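Local coordinates for GTPase-activating protein BEM3 (Saccharomyces cerevisiae S288C, PDB 6FSF) that activates GTP hydrolysis by the small GTPase Cdc42 and, less efficiently, by Rho1, and binds phosphatidylinositol 3-phosphate, at residues L9-E14 with E49-S54; S25-Y28 with D34-I37; R61-Y66 with G118-Q123; S89-D94 with L196-F201; L145-P150 with L171-K176. One frame throughout, in Å; residues are numbered along the deposited sequence.

How the interactions relate
The five contacts run through the tandem PX and PH domains of Bem3. Interactions 1, 2 and 3 lie in the PX domain and interaction 5 in the PH domain; interaction 4 joins the two. Interaction 2 is nested within the loop closed by interaction 1, and both use the PX sheet, where Ser54 OG meets Ser36 OG. Interaction 3, about 13 Å from interaction 1 between centres, pairs helices 57-70 and 115-125, the second of which also touches segment 9-14. Interactions 3 and 5 are about 35 Å apart between centres. Leu27 and Pro90 both touch Leu146, so interactions 2, 4 and 5 meet at the junction of the domains.

Interaction 1 of 5, residues L9-E14 with E49-S54; sequences LFVQPE and EMFKFS
Phe10, a loop residue, points a ring edge at the face of the Phe51 ring in a T-shaped pair. The planes are turned 80° against each other and the ring centroids lie 5.2 Å apart. Phe10 CD2 does the touching: it sits above the centre of the Phe51 ring and comes within 3.9 Å of Phe51 CZ. Phe10 CB also rests near that ring, 4.0 Å from Phe51 CE1, so the base of the side chain adds to the overlap. No hydrogen bond joins the segments 9-14 and 49-54, and the contact is apolar. Phe51 CG lies between its own backbone N and carbonyl carbon (chi1 60°), and this turn carries the ring out from the strand to the loop.

Segment 49-54 lies on the third strand of the four-stranded antiparallel PX sheet. Ile41 of strand 35-43 is met by two residues here, Met50 and Phe51, which makes a classic beta bulge. The N-terminal loop thus packs against a side chain from the bulged part of this strand.

Val11 reaches the same ring from another direction. Its CG2 lies at the ring edge, near the plane, 4.4 Å from Phe51 CE1. Val11 is buried, whereas Phe10 is exposed. The backbone N of Phe10 is hydrogen-bonded to Ser126 OG, which also ties the loop to the chain just after helix 115-125.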
# COMPACT_ATOMS: atom_id res chain seq x y z
N LEU A 9 6.30 1.41 24.00
CA LEU A 9 5.50 2.28 23.16
C LEU A 9 6.41 3.24 22.39
O LEU A 9 7.25 3.93 22.98
CB LEU A 9 4.50 3.08 23.99
CG LEU A 9 3.66 2.31 25.00
CD1 LEU A 9 2.71 3.24 25.75
CD2 LEU A 9 2.88 1.19 24.33
N PHE A 10 6.25 3.27 21.06
CA PHE A 10 7.02 4.20 20.25
C PHE A 10 6.50 5.62 20.37
O PHE A 10 7.28 6.57 20.32
CB PHE A 10 7.02 3.76 18.79
CG PHE A 10 7.78 2.49 18.52
CD1 PHE A 10 8.48 1.85 19.53
CD2 PHE A 10 7.81 1.94 17.24
CE1 PHE A 10 9.18 0.68 19.28
CE2 PHE A 10 8.50 0.77 16.99
CZ PHE A 10 9.19 0.14 18.01
N VAL A 11 5.18 5.78 20.52
CA VAL A 11 4.55 7.09 20.66
C VAL A 11 3.54 7.01 21.79
O VAL A 11 2.65 6.15 21.78
CB VAL A 11 3.85 7.54 19.36
CG1 VAL A 11 3.11 8.85 19.58
CG2 VAL A 11 4.86 7.67 18.22
N GLN A 12 3.68 7.89 22.78
CA GLN A 12 2.74 7.91 23.89
C GLN A 12 1.36 8.34 23.40
O GLN A 12 1.26 9.15 22.47
CB GLN A 12 3.23 8.86 24.99
CG GLN A 12 4.55 8.45 25.62
CD GLN A 12 4.44 7.16 26.41
OE1 GLN A 12 3.54 6.99 27.24
NE2 GLN A 12 5.35 6.23 26.15
N PRO A 13 0.28 7.81 23.98
CA PRO A 13 -1.06 8.18 23.51
C PRO A 13 -1.34 9.67 23.56
O PRO A 13 -2.02 10.20 22.67
CB PRO A 13 -1.99 7.39 24.45
CG PRO A 13 -1.16 6.23 24.90
CD PRO A 13 0.24 6.75 25.00
N GLU A 14 -0.83 10.37 24.57
CA GLU A 14 -1.04 11.81 24.68
C GLU A 14 -0.34 12.59 23.57
O GLU A 14 -0.60 13.79 23.43
CB GLU A 14 -0.55 12.31 26.04
CG GLU A 14 -1.27 11.71 27.24
CD GLU A 14 -0.72 10.36 27.64
OE1 GLU A 14 0.45 10.07 27.32
OE2 GLU A 14 -1.46 9.58 28.28
N GLU A 49 10.31 10.77 8.48
CA GLU A 49 9.67 9.47 8.67
C GLU A 49 10.35 8.76 9.83
O GLU A 49 11.52 8.39 9.75
CB GLU A 49 9.76 8.65 7.39
CG GLU A 49 8.95 7.38 7.40
CD GLU A 49 9.33 6.45 6.27
OE1 GLU A 49 10.37 5.78 6.39
OE2 GLU A 49 8.59 6.41 5.26
N MET A 50 9.60 8.54 10.92
CA MET A 50 10.21 7.96 12.11
C MET A 50 10.31 6.44 12.02
O MET A 50 11.35 5.87 12.37
CB MET A 50 9.42 8.38 13.36
CG MET A 50 9.47 9.88 13.63
SD MET A 50 8.94 10.35 15.28
CE MET A 50 7.17 10.14 15.16
N PHE A 51 9.27 5.77 11.53
CA PHE A 51 9.32 4.32 11.37
C PHE A 51 8.17 3.88 10.47
O PHE A 51 7.27 4.66 10.15
CB PHE A 51 9.26 3.59 12.72
CG PHE A 51 8.02 3.88 13.52
CD1 PHE A 51 7.97 4.98 14.37
CD2 PHE A 51 6.92 3.05 13.44
CE1 PHE A 51 6.83 5.24 15.12
CE2 PHE A 51 5.78 3.31 14.19
CZ PHE A 51 5.74 4.41 15.02
N LYS A 52 8.21 2.61 10.07
CA LYS A 52 7.13 1.97 9.34
C LYS A 52 6.74 0.68 10.06
O LYS A 52 7.52 0.11 10.83
CB LYS A 52 7.52 1.64 7.89
CG LYS A 52 8.12 2.78 7.11
CD LYS A 52 8.36 2.35 5.67
CE LYS A 52 9.36 3.25 4.97
NZ LYS A 52 10.69 3.20 5.66
N PHE A 53 5.52 0.22 9.79
CA PHE A 53 5.07 -1.06 10.29
C PHE A 53 4.11 -1.68 9.28
O PHE A 53 3.64 -1.01 8.36
CB PHE A 53 4.42 -0.93 11.68
CG PHE A 53 3.18 -0.07 11.70
CD1 PHE A 53 1.93 -0.64 11.60
CD2 PHE A 53 3.28 1.30 11.83
CE1 PHE A 53 0.78 0.14 11.63
CE2 PHE A 53 2.14 2.10 11.86
CZ PHE A 53 0.89 1.51 11.76
N SER A 54 3.84 -2.96 9.47
CA SER A 54 3.05 -3.74 8.52
C SER A 54 1.96 -4.49 9.28
O SER A 54 2.23 -5.09 10.32
CB SER A 54 3.93 -4.72 7.75
OG SER A 54 3.16 -5.47 6.83

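Interaction 2 of 5, residues S25-Y28 with D34-I37; sequences STLY and DLSI
Ser36 lays its hydroxyl at the edge of the Tyr28 ring, with Ser36 OG in the ring plane and 3.6 Å from Tyr28 CD1. The Ser36 OG sits between its backbone N and carbonyl carbon (chi1 63°), which brings it close to the Tyr28 carbonyl as well. Ser54 OG, on the neighbouring strand 49-55, is a further, probable partner of the Ser36 hydroxyl.

Two backbone bonds join the same residues. Ser36 N donates to Tyr28 O at 2.6 Å. Tyr28 N donates to Ser36 O at 3.2 Å. Their N-H...O angles of 136° and 137° show that both are bent.

At Thr26, where the chain turns a corner, the side chain runs alongside that of Ile37. Thr26 CG2 is 4.1 Å from Ile37 CG1. Ile37 CA also makes a CH...O contact with Ser25 O at 3.4 Å. Leu35 CD2 approaches the Leu27 carbonyl, 3.6 Å from Leu27 O.

Ser25 OG accepts from Leu27 N at 2.9 Å, forming an ST turn, and is also hydrogen-bonded to Glu228 of the PH domain. Thr26 OG1 is held by Arg96 of helix 90-107. Tyr28 and Ser36 form an antiparallel hydrogen-bonded pair in the beta hairpin of strands 19-29 and 35-43, which begins the PX sheet.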
# COMPACT_ATOMS: atom_id res chain seq x y z
N SER A 25 1.22 1.37 1.07
CA SER A 25 0.93 0.22 0.22
C SER A 25 -0.02 -0.73 0.94
O SER A 25 -0.07 -0.77 2.17
CB SER A 25 2.21 -0.53 -0.17
OG SER A 25 1.90 -1.73 -0.87
N THR A 26 -0.77 -1.49 0.14
CA THR A 26 -1.54 -2.63 0.62
C THR A 26 -1.14 -3.91 -0.12
O THR A 26 -1.89 -4.89 -0.11
CB THR A 26 -3.04 -2.38 0.47
OG1 THR A 26 -3.38 -2.31 -0.92
CG2 THR A 26 -3.44 -1.08 1.15
N LEU A 27 0.04 -3.91 -0.75
CA LEU A 27 0.59 -5.07 -1.44
C LEU A 27 1.93 -5.49 -0.85
O LEU A 27 2.69 -6.22 -1.50
CB LEU A 27 0.73 -4.80 -2.93
CG LEU A 27 -0.55 -4.41 -3.67
CD1 LEU A 27 -0.24 -4.14 -5.13
CD2 LEU A 27 -1.60 -5.50 -3.53
N TYR A 28 2.24 -5.04 0.36
CA TYR A 28 3.53 -5.32 0.98
C TYR A 28 3.58 -6.75 1.50
O TYR A 28 2.62 -7.24 2.11
CB TYR A 28 3.79 -4.33 2.12
CG TYR A 28 5.11 -4.52 2.82
CD1 TYR A 28 5.19 -5.20 4.03
CD2 TYR A 28 6.29 -4.01 2.28
CE1 TYR A 28 6.40 -5.37 4.68
CE2 TYR A 28 7.50 -4.17 2.92
CZ TYR A 28 7.55 -4.85 4.12
OH TYR A 28 8.76 -5.02 4.76
N ASP A 34 2.97 -12.68 3.33
CA ASP A 34 1.58 -12.44 2.98
C ASP A 34 1.38 -10.96 2.67
O ASP A 34 2.06 -10.11 3.24
CB ASP A 34 0.62 -12.88 4.10
CG ASP A 34 0.56 -14.39 4.25
OD1 ASP A 34 -0.24 -15.03 3.53
OD2 ASP A 34 1.31 -14.94 5.10
N LEU A 35 0.45 -10.68 1.76
CA LEU A 35 0.12 -9.30 1.44
C LEU A 35 -0.40 -8.58 2.68
O LEU A 35 -1.30 -9.08 3.36
CB LEU A 35 -0.92 -9.25 0.32
CG LEU A 35 -0.53 -9.86 -1.03
CD1 LEU A 35 -1.66 -9.70 -2.05
CD2 LEU A 35 0.75 -9.24 -1.56
N SER A 36 0.16 -7.41 2.97
CA SER A 36 -0.19 -6.67 4.17
C SER A 36 -0.16 -5.17 3.85
O SER A 36 0.19 -4.76 2.75
CB SER A 36 0.73 -7.02 5.33
OG SER A 36 2.07 -6.65 5.05
N ILE A 37 -0.51 -4.38 4.86
CA ILE A 37 -0.68 -2.93 4.71
C ILE A 37 0.52 -2.25 5.36
O ILE A 37 0.72 -2.35 6.58
CB ILE A 37 -2.00 -2.47 5.34
CG1 ILE A 37 -3.18 -3.18 4.68
CG2 ILE A 37 -2.14 -0.96 5.24
CD1 ILE A 37 -4.46 -3.13 5.48

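Interaction 3 of 5, residues R61-Y66 with G118-Q123; sequences RELDVY and GLKIAQ
Tyr66 takes the aliphatic start of Lys120 over one face of its ring. Lys120 CG stands 4.1 Å from the centroid of the Tyr66 ring, offset toward the rim, in a CH-pi contact. Lys120 CB is nearer still to one ring atom, 3.8 Å from Tyr66 CE2. On the buried flank, Leu63 turns its tip toward the other helix. Leu63 CD1 lies 4.1 Å from Lys120 CG and 4.3 Å from Ile121 CG1. The Leu63 and Lys120 side chains pass each other, running in opposing directions.

The exposed side is looser. Lys120 bends at its second torsion (chi2 77°), and Lys120 NZ ends 5.7 Å from the Tyr66 centroid, where any cation-pi attraction is weak at most. Glu62 OE2 is 6.1 Å from Lys120 NZ, too far for a salt bridge.

Helices 57-70 and 115-125 of the PX domain run antiparallel here, with the axes of the two short segments at 172° and 10.9 Å apart. Tyr66 also stacks with His70, one turn further along its helix. No hydrogen bond crosses between the segments. The contact therefore rests on methyl, methylene and ring surfaces, with the lysine charge probably adding little.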
# COMPACT_ATOMS: atom_id res chain seq x y z
N ARG A 61 -8.81 -4.82 11.17
CA ARG A 61 -10.18 -4.96 11.62
C ARG A 61 -10.25 -5.32 13.10
O ARG A 61 -11.19 -4.91 13.80
CB ARG A 61 -10.91 -6.02 10.80
CG ARG A 61 -10.87 -5.79 9.30
CD ARG A 61 -11.73 -6.79 8.56
NE ARG A 61 -11.61 -6.65 7.11
CZ ARG A 61 -12.24 -5.72 6.39
NH1 ARG A 61 -13.03 -4.85 7.00
NH2 ARG A 61 -12.08 -5.67 5.08
N GLU A 62 -9.26 -6.07 13.60
CA GLU A 62 -9.25 -6.45 15.00
C GLU A 62 -9.16 -5.23 15.91
O GLU A 62 -9.93 -5.10 16.87
CB GLU A 62 -8.09 -7.41 15.27
CG GLU A 62 -7.75 -7.57 16.74
CD GLU A 62 -6.79 -8.71 16.99
OE1 GLU A 62 -7.19 -9.87 16.77
OE2 GLU A 62 -5.64 -8.45 17.41
N LEU A 63 -8.23 -4.32 15.62
CA LEU A 63 -8.14 -3.09 16.40
C LEU A 63 -9.40 -2.25 16.24
O LEU A 63 -9.87 -1.63 17.20
CB LEU A 63 -6.91 -2.29 15.98
CG LEU A 63 -6.79 -0.90 16.62
CD1 LEU A 63 -6.53 -1.02 18.12
CD2 LEU A 63 -5.72 -0.08 15.94
N ASP A 64 -9.96 -2.22 15.02
CA ASP A 64 -11.21 -1.51 14.80
C ASP A 64 -12.34 -2.09 15.65
O ASP A 64 -13.11 -1.34 16.26
CB ASP A 64 -11.58 -1.57 13.31
CG ASP A 64 -12.85 -0.80 13.00
OD1 ASP A 64 -12.81 0.45 13.04
OD2 ASP A 64 -13.88 -1.44 12.70
N VAL A 65 -12.44 -3.42 15.72
CA VAL A 65 -13.46 -4.05 16.55
C VAL A 65 -13.28 -3.65 18.01
O VAL A 65 -14.26 -3.37 18.71
CB VAL A 65 -13.44 -5.58 16.36
CG1 VAL A 65 -14.28 -6.26 17.44
CG2 VAL A 65 -13.95 -5.96 14.98
N TYR A 66 -12.04 -3.62 18.48
CA TYR A 66 -11.78 -3.23 19.86
C TYR A 66 -12.25 -1.80 20.12
O TYR A 66 -12.78 -1.51 21.20
CB TYR A 66 -10.29 -3.36 20.18
CG TYR A 66 -9.91 -2.88 21.57
CD1 TYR A 66 -9.93 -3.75 22.65
CD2 TYR A 66 -9.53 -1.56 21.79
CE1 TYR A 66 -9.59 -3.31 23.92
CE2 TYR A 66 -9.19 -1.12 23.05
CZ TYR A 66 -9.22 -2.00 24.11
OH TYR A 66 -8.88 -1.56 25.38
N GLY A 118 -6.23 4.06 24.31
CA GLY A 118 -5.04 4.74 23.81
C GLY A 118 -3.81 3.86 23.87
O GLY A 118 -2.96 3.90 22.97
N LEU A 119 -3.69 3.05 24.93
CA LEU A 119 -2.56 2.13 25.02
C LEU A 119 -2.62 1.07 23.93
O LEU A 119 -1.60 0.74 23.33
CB LEU A 119 -2.54 1.48 26.41
CG LEU A 119 -1.56 0.32 26.59
CD1 LEU A 119 -0.11 0.81 26.58
CD2 LEU A 119 -1.86 -0.43 27.87
N LYS A 120 -3.82 0.54 23.67
CA LYS A 120 -3.97 -0.49 22.64
C LYS A 120 -3.55 0.04 21.27
O LYS A 120 -2.88 -0.66 20.50
CB LYS A 120 -5.41 -0.98 22.60
CG LYS A 120 -5.62 -2.30 21.88
CD LYS A 120 -5.17 -3.48 22.75
CE LYS A 120 -5.46 -4.80 22.07
NZ LYS A 120 -5.12 -5.97 22.94
N ILE A 121 -3.93 1.28 20.95
CA ILE A 121 -3.52 1.88 19.69
C ILE A 121 -2.01 2.07 19.66
O ILE A 121 -1.35 1.83 18.64
CB ILE A 121 -4.26 3.22 19.47
CG1 ILE A 121 -5.77 2.99 19.45
CG2 ILE A 121 -3.81 3.88 18.17
CD1 ILE A 121 -6.57 4.27 19.30
N ALA A 122 -1.43 2.51 20.78
CA ALA A 122 0.02 2.70 20.84
C ALA A 122 0.75 1.38 20.66
O ALA A 122 1.74 1.31 19.93
CB ALA A 122 0.40 3.36 22.17
N GLN A 123 0.28 0.33 21.33
CA GLN A 123 0.87 -1.00 21.14
C GLN A 123 0.72 -1.46 19.70
O GLN A 123 1.58 -2.17 19.17
CB GLN A 123 0.21 -2.00 22.08
CG GLN A 123 0.44 -1.73 23.56
CD GLN A 123 -0.38 -2.65 24.44
OE1 GLN A 123 -1.33 -3.29 23.98
NE2 GLN A 123 -0.02 -2.71 25.72

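Interaction 4 of 5, residues S89-D94 with L196-F201; sequences SPTKVD and LPEDRF
The contact lies at the junction of the PX and PH domains, where the capped start of PX helix 90-107 meets a PH-domain loop between strands 188-193 and 206-211. Across it, Pro90 CD approaches the carbonyl oxygen of Phe201 at 3.9 Å. Ser89 CB lies beside the same oxygen, 4.3 Å from Phe201 O. That oxygen accepts a hydrogen bond from Trp159 NE1, and the Trp159 side chain also touches Pro90.

Three residues earlier in the loop, Glu198 crosses Thr91 at about a right angle. The contact is made by the methyl: Thr91 CG2 is 3.9 Å from Glu198 OE2. The Thr91 methyl sits between its backbone N and carbonyl carbon, with OG1 anti to the N (chi1 180°). Glu198 is extended beyond CG, and this length carries its carboxylate across to the helix. No hydrogen bond joins the two segments, and the area they bury is small, 114 Å² over both sides.

Each segment is shaped by bonds of its own. Ser89 is the N-cap of its helix, and Lys92 N donates to Ser89 OG at 3.2 Å. Nearby, Asp94 OD1 is bonded to Asn205 ND2, a polar link between the domains beside these van der Waals touches. The loop residue Phe201 has a cation-pi partner in Arg148, and Arg200 CG lies over the centre of one face of the Phe201 ring. An Asx turn fixes the backbone there, with Phe201 N reaching Asp199 OD1 at 3.0 Å from above the carboxylate plane.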
# COMPACT_ATOMS: atom_id res chain seq x y z
N SER A 89 -7.92 -6.32 -8.20
CA SER A 89 -8.00 -5.48 -9.39
C SER A 89 -7.31 -4.15 -9.08
O SER A 89 -7.31 -3.71 -7.93
CB SER A 89 -9.45 -5.22 -9.82
OG SER A 89 -9.99 -4.10 -9.13
N PRO A 90 -6.71 -3.51 -10.09
CA PRO A 90 -6.00 -2.24 -9.82
C PRO A 90 -6.90 -1.15 -9.27
O PRO A 90 -6.44 -0.36 -8.43
CB PRO A 90 -5.44 -1.87 -11.20
CG PRO A 90 -5.32 -3.16 -11.92
CD PRO A 90 -6.48 -4.00 -11.46
N THR A 91 -8.16 -1.07 -9.70
CA THR A 91 -9.02 0.00 -9.23
C THR A 91 -9.42 -0.19 -7.77
O THR A 91 -9.63 0.80 -7.05
CB THR A 91 -10.26 0.12 -10.12
OG1 THR A 91 -11.10 1.18 -9.65
CG2 THR A 91 -11.05 -1.18 -10.13
N LYS A 92 -9.54 -1.44 -7.32
CA LYS A 92 -9.82 -1.69 -5.91
C LYS A 92 -8.59 -1.40 -5.04
O LYS A 92 -8.72 -0.84 -3.95
CB LYS A 92 -10.28 -3.13 -5.70
CG LYS A 92 -11.57 -3.51 -6.40
CD LYS A 92 -12.00 -4.90 -5.97
CE LYS A 92 -12.82 -5.60 -7.03
NZ LYS A 92 -13.04 -7.02 -6.66
N VAL A 93 -7.41 -1.80 -5.52
CA VAL A 93 -6.18 -1.55 -4.78
C VAL A 93 -5.97 -0.06 -4.57
O VAL A 93 -5.60 0.40 -3.49
CB VAL A 93 -4.98 -2.18 -5.52
CG1 VAL A 93 -3.67 -1.72 -4.92
CG2 VAL A 93 -5.09 -3.70 -5.49
N ASP A 94 -6.23 0.73 -5.62
CA ASP A 94 -6.11 2.18 -5.52
C ASP A 94 -7.11 2.74 -4.51
O ASP A 94 -6.77 3.63 -3.72
CB ASP A 94 -6.34 2.82 -6.89
CG ASP A 94 -6.16 4.32 -6.88
OD1 ASP A 94 -5.18 4.81 -7.49
OD2 ASP A 94 -6.98 5.02 -6.25
N LEU A 196 -10.03 5.92 -17.81
CA LEU A 196 -11.42 5.94 -18.23
C LEU A 196 -11.55 5.92 -19.76
O LEU A 196 -10.77 6.58 -20.45
CB LEU A 196 -12.13 7.16 -17.64
CG LEU A 196 -12.31 7.06 -16.12
CD1 LEU A 196 -12.80 8.37 -15.52
CD2 LEU A 196 -13.25 5.92 -15.77
N PRO A 197 -12.53 5.16 -20.28
CA PRO A 197 -13.51 4.42 -19.48
C PRO A 197 -12.97 3.12 -18.91
O PRO A 197 -12.15 2.45 -19.54
CB PRO A 197 -14.64 4.16 -20.48
CG PRO A 197 -14.02 4.25 -21.84
CD PRO A 197 -12.63 4.83 -21.72
N GLU A 198 -13.42 2.78 -17.70
CA GLU A 198 -12.95 1.58 -17.02
C GLU A 198 -13.21 0.34 -17.88
O GLU A 198 -14.34 0.09 -18.31
CB GLU A 198 -13.65 1.44 -15.67
CG GLU A 198 -13.26 0.22 -14.85
CD GLU A 198 -13.99 0.16 -13.52
OE1 GLU A 198 -14.71 1.13 -13.20
OE2 GLU A 198 -13.86 -0.85 -12.81
N ASP A 199 -12.15 -0.42 -18.15
CA ASP A 199 -12.25 -1.59 -19.00
C ASP A 199 -12.71 -2.80 -18.18
O ASP A 199 -13.00 -2.70 -16.99
CB ASP A 199 -10.91 -1.86 -19.70
CG ASP A 199 -9.74 -2.03 -18.74
OD1 ASP A 199 -9.95 -2.45 -17.58
OD2 ASP A 199 -8.60 -1.74 -19.15
N ARG A 200 -12.79 -3.95 -18.85
CA ARG A 200 -13.29 -5.16 -18.21
C ARG A 200 -12.28 -5.81 -17.26
O ARG A 200 -12.60 -6.86 -16.68
CB ARG A 200 -13.73 -6.17 -19.27
CG ARG A 200 -12.63 -6.67 -20.19
CD ARG A 200 -13.21 -7.56 -21.29
NE ARG A 200 -12.17 -8.26 -22.06
CZ ARG A 200 -11.62 -7.78 -23.17
NH1 ARG A 200 -11.98 -6.59 -23.64
NH2 ARG A 200 -10.69 -8.49 -23.81
N PHE A 201 -11.10 -5.22 -17.09
CA PHE A 201 -10.09 -5.76 -16.18
C PHE A 201 -9.88 -4.89 -14.95
O PHE A 201 -9.08 -5.27 -14.08
CB PHE A 201 -8.76 -5.94 -16.92
CG PHE A 201 -8.87 -6.74 -18.18
CD1 PHE A 201 -9.12 -8.10 -18.14
CD2 PHE A 201 -8.72 -6.13 -19.41
CE1 PHE A 201 -9.22 -8.84 -19.30
CE2 PHE A 201 -8.82 -6.86 -20.58
CZ PHE A 201 -9.07 -8.22 -20.53

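Interaction 5 of 5, residues L145-P150 with L171-K176; sequences LLLRRP and LQLFDK
Leu173 sends its side chain from strand 170-174 toward two leucines of strand 142-148. Its CB points toward strand 142-148. CG follows anti to the carbonyl carbon (chi1 -55°), and the two methyls then part. Leu173 CD1 meets the tip of Leu147, at 4.0 Å from Leu147 CD2. Leu173 CD2 turns to the other neighbour, 4.2 Å from Leu145 CD1. One branched side chain thus serves two residues that lie two apart on their strand.

Both strands belong to the strongly bent antiparallel beta barrel of the PH fold, and these leucines lie in its buried interior. They are not neighbouring strands: strand 160-167 runs between them, and Leu145 and Leu147 pair with Arg162 and Arg160 of that strand. The nearest CA atoms across the contact, those of Leu145 and Leu173, are 8.8 Å apart, and no hydrogen bond joins the segments.

Leu147 meets Leu173 at a slant. Its CG lies anti to the backbone N (chi1 177°), which carries CD2 across to the Leu173 methyl. All three leucines are buried. The side chains of Leu145 and Leu147 also touch strand 221-226, on Ile225 and Tyr223 respectively.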
# COMPACT_ATOMS: atom_id res chain seq x y z
N LEU A 145 4.04 -3.89 -8.02
CA LEU A 145 3.30 -3.69 -9.26
C LEU A 145 2.24 -4.77 -9.40
O LEU A 145 2.30 -5.82 -8.75
CB LEU A 145 4.23 -3.71 -10.48
CG LEU A 145 5.36 -2.68 -10.52
CD1 LEU A 145 6.28 -2.95 -11.70
CD2 LEU A 145 4.80 -1.27 -10.58
N LEU A 146 1.26 -4.50 -10.26
CA LEU A 146 0.22 -5.46 -10.61
C LEU A 146 0.35 -5.80 -12.09
O LEU A 146 0.42 -4.90 -12.93
CB LEU A 146 -1.18 -4.90 -10.31
CG LEU A 146 -1.51 -4.71 -8.83
CD1 LEU A 146 -2.89 -4.11 -8.64
CD2 LEU A 146 -1.40 -6.02 -8.08
N LEU A 147 0.39 -7.10 -12.40
CA LEU A 147 0.71 -7.58 -13.73
C LEU A 147 -0.43 -8.41 -14.30
O LEU A 147 -1.00 -9.26 -13.61
CB LEU A 147 2.00 -8.41 -13.71
CG LEU A 147 2.44 -9.05 -15.03
CD1 LEU A 147 2.73 -7.98 -16.07
CD2 LEU A 147 3.66 -9.93 -14.80
N ARG A 148 -0.74 -8.17 -15.58
CA ARG A 148 -1.73 -8.94 -16.31
C ARG A 148 -1.17 -9.32 -17.68
O ARG A 148 -0.36 -8.59 -18.25
CB ARG A 148 -3.05 -8.15 -16.50
CG ARG A 148 -4.15 -8.92 -17.23
CD ARG A 148 -5.37 -8.04 -17.48
NE ARG A 148 -5.10 -6.94 -18.40
CZ ARG A 148 -5.34 -6.97 -19.71
NH1 ARG A 148 -5.86 -8.06 -20.26
NH2 ARG A 148 -5.07 -5.91 -20.46
N ARG A 149 -1.59 -10.47 -18.18
CA ARG A 149 -1.23 -10.96 -19.50
C ARG A 149 -2.48 -11.18 -20.34
O ARG A 149 -3.54 -11.51 -19.80
CB ARG A 149 -0.44 -12.27 -19.41
CG ARG A 149 0.81 -12.16 -18.57
CD ARG A 149 1.79 -11.17 -19.18
NE ARG A 149 2.08 -11.51 -20.57
CZ ARG A 149 2.95 -12.44 -20.95
NH1 ARG A 149 3.15 -12.69 -22.23
NH2 ARG A 149 3.63 -13.12 -20.03
N PRO A 150 -2.39 -10.99 -21.67
CA PRO A 150 -3.53 -11.18 -22.58
C PRO A 150 -4.18 -12.56 -22.46
O PRO A 150 -3.48 -13.57 -22.55
CB PRO A 150 -2.90 -11.00 -23.96
CG PRO A 150 -1.73 -10.11 -23.72
CD PRO A 150 -1.19 -10.54 -22.38
N LEU A 171 14.15 -4.29 -17.03
CA LEU A 171 13.19 -4.43 -15.94
C LEU A 171 13.13 -5.89 -15.50
O LEU A 171 13.08 -6.79 -16.34
CB LEU A 171 11.81 -3.95 -16.38
CG LEU A 171 10.66 -4.17 -15.40
CD1 LEU A 171 10.98 -3.57 -14.04
CD2 LEU A 171 9.36 -3.59 -15.95
N GLN A 172 13.15 -6.11 -14.19
CA GLN A 172 13.06 -7.45 -13.62
C GLN A 172 11.85 -7.53 -12.71
O GLN A 172 11.64 -6.64 -11.88
CB GLN A 172 14.33 -7.81 -12.85
CG GLN A 172 15.61 -7.72 -13.67
CD GLN A 172 16.68 -8.68 -13.19
OE1 GLN A 172 16.45 -9.49 -12.29
NE2 GLN A 172 17.87 -8.60 -13.79
N LEU A 173 11.05 -8.58 -12.86
CA LEU A 173 9.87 -8.81 -12.04
C LEU A 173 10.03 -10.09 -11.24
O LEU A 173 10.46 -11.12 -11.78
CB LEU A 173 8.60 -8.88 -12.90
CG LEU A 173 8.34 -7.67 -13.80
CD1 LEU A 173 7.02 -7.80 -14.54
CD2 LEU A 173 8.39 -6.38 -13.01
N PHE A 174 9.68 -10.03 -9.96
CA PHE A 174 9.83 -11.15 -9.04
C PHE A 174 8.48 -11.52 -8.44
O PHE A 174 7.67 -10.64 -8.11
CB PHE A 174 10.82 -10.82 -7.91
CG PHE A 174 12.18 -10.40 -8.39
CD1 PHE A 174 13.22 -11.32 -8.46
CD2 PHE A 174 12.42 -9.09 -8.78
CE1 PHE A 174 14.47 -10.93 -8.90
CE2 PHE A 174 13.67 -8.70 -9.22
CZ PHE A 174 14.70 -9.62 -9.29
N ASP A 175 8.24 -12.82 -8.29
CA ASP A 175 7.09 -13.35 -7.57
C ASP A 175 7.62 -14.03 -6.32
O ASP A 175 8.16 -15.14 -6.38
CB ASP A 175 6.29 -14.33 -8.44
CG ASP A 175 5.34 -15.20 -7.62
OD1 ASP A 175 5.06 -16.33 -8.06
OD2 ASP A 175 4.89 -14.75 -6.54
N LYS A 176 7.45 -13.36 -5.17
CA LYS A 176 7.92 -13.86 -3.88
C LYS A 176 9.42 -14.16 -3.93
O LYS A 176 9.89 -15.23 -3.54
CB LYS A 176 7.12 -15.09 -3.45
CG LYS A 176 5.61 -14.85 -3.50
CD LYS A 176 4.83 -16.14 -3.69
CE LYS A 176 4.84 -16.99 -2.43
NZ LYS A 176 4.11 -16.33 -1.30